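Side-chain contact in 2-nitropropane dioxygenase (Streptomyces ansochromogenes, PDB 3BW2), which probably oxidises alkyl nitronates such as propionate 3-nitronate with molecular oxygen, using a bound flavin mononucleotide on a TIM-barrel scaffold: residues 25-28 with 29-33. Sequence-based numbering, arbitrary orientation.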
loop_
_atom_site.group_PDB
_atom_site.type_symbol
_atom_site.label_atom_id
_atom_site.label_comp_id
_atom_site.label_asym_id
_atom_site.label_seq_id
_atom_site.Cartn_x
_atom_site.Cartn_y
_atom_site.Cartn_z
ATOM N N PRO A 25 -5.079 4.353 29.838
ATOM C CA PRO A 25 -4.728 5.721 30.232
ATOM C C PRO A 25 -3.225 5.990 30.308
ATOM O O PRO A 25 -2.756 7.027 29.852
ATOM C CB PRO A 25 -5.415 5.874 31.589
ATOM C CG PRO A 25 -6.667 5.068 31.405
ATOM C CD PRO A 25 -6.143 3.815 30.708
ATOM N N GLN A 26 -2.469 5.063 30.887
ATOM C CA GLN A 26 -1.029 5.257 31.005
ATOM C C GLN A 26 -0.340 5.453 29.660
ATOM O O GLN A 26 0.647 6.175 29.569
ATOM C CB GLN A 26 -0.385 4.085 31.742
ATOM C CG GLN A 26 -0.545 4.153 33.246
ATOM C CD GLN A 26 0.324 3.137 33.970
ATOM O OE1 GLN A 26 0.325 3.073 35.205
ATOM N NE2 GLN A 26 1.072 2.340 33.206
ATOM N N LEU A 27 -0.847 4.813 28.614
ATOM C CA LEU A 27 -0.235 4.979 27.296
ATOM C C LEU A 27 -0.534 6.380 26.769
ATOM O O LEU A 27 0.373 7.124 26.401
ATOM C CB LEU A 27 -0.761 3.930 26.307
ATOM C CG LEU A 27 -0.258 4.059 24.857
ATOM C CD1 LEU A 27 1.270 4.113 24.826
ATOM C CD2 LEU A 27 -0.758 2.877 24.037
ATOM N N ALA A 28 -1.813 6.735 26.740
ATOM C CA ALA A 28 -2.226 8.043 26.246
ATOM C C ALA A 28 -1.508 9.170 26.983
ATOM O O ALA A 28 -1.032 10.125 26.363
ATOM C CB ALA A 28 -3.737 8.195 26.380
ATOM N N ALA A 29 -1.418 9.055 28.304
ATOM C CA ALA A 29 -0.749 10.075 29.102
ATOM C C ALA A 29 0.712 10.258 28.695
ATOM O O ALA A 29 1.173 11.385 28.513
ATOM C CB ALA A 29 -0.839 9.726 30.579
ATOM N N ALA A 30 1.444 9.156 28.546
ATOM C CA ALA A 30 2.855 9.241 28.165
ATOM C C ALA A 30 3.003 9.928 26.815
ATOM O O ALA A 30 3.914 10.731 26.612
ATOM C CB ALA A 30 3.476 7.849 28.121
ATOM N N VAL A 31 2.103 9.614 25.890
ATOM C CA VAL A 31 2.140 10.226 24.569
ATOM C C VAL A 31 1.848 11.728 24.711
ATOM O O VAL A 31 2.616 12.567 24.230
ATOM C CB VAL A 31 1.105 9.561 23.623
ATOM C CG1 VAL A 31 1.069 10.282 22.285
ATOM C CG2 VAL A 31 1.472 8.098 23.411
ATOM N N CYS A 32 0.751 12.060 25.389
ATOM C CA CYS A 32 0.379 13.459 25.607
ATOM C C CYS A 32 1.507 14.253 26.258
ATOM O O CYS A 32 1.848 15.346 25.808
ATOM C CB CYS A 32 -0.856 13.558 26.511
ATOM S SG CYS A 32 -2.362 12.866 25.829
ATOM N N GLU A 33 2.077 13.705 27.326
ATOM C CA GLU A 33 3.149 14.381 28.045
ATOM C C GLU A 33 4.408 14.582 27.213
ATOM O O GLU A 33 5.210 15.469 27.508
ATOM C CB GLU A 33 3.487 13.620 29.331
ATOM C CG GLU A 33 2.440 13.768 30.416
ATOM C CD GLU A 33 2.236 15.219 30.827
ATOM O OE1 GLU A 33 3.217 15.852 31.271
ATOM O OE2 GLU A 33 1.101 15.729 30.705
#
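Val31 sits one turn after Leu27 on helix 25-33, and the two side chains meet there. CB of Val31 lies 3.5 Å from Ala28 O. Its CG2 branch is anti to the carbonyl carbon and beside the backbone N, which turns it back along the helix. CG2 of Val31 rests 3.3 Å from Leu27 O. At 4.2 Å from Leu27 CD1, the same Val31 CG2 makes a loose apolar contact. Leu27 O also accepts the amide of Val31, so a methyl and an N-H of Val31 both lie against one carbonyl oxygen.

Four i to i+4 backbone bonds tie the two turns together. The bond from Cys32 N to Ala28 O is short, 2.8 Å. The bond from Ala30 N to Gln26 O is longer, 3.3 Å. SG of Cys32 is beside its own backbone N (chi1 -65°), 3.1 Å from Ala28 O.

The helix follows strand 13-15 of the TIM barrel. Leu27, Ala28 and Val31 touch Gln15 of that strand, while Ala29 packs on Leu57 and Leu60 of helix 47-60. The carbonyls of residues 25-28 each accept a backbone N-H within the helix, so these hydrogen bonds need no polar partner from the barrel. The apolar side chains of Leu27, Ala28 and Val31 can therefore lie against strand 13-15 without leaving those carbonyls unsatisfied.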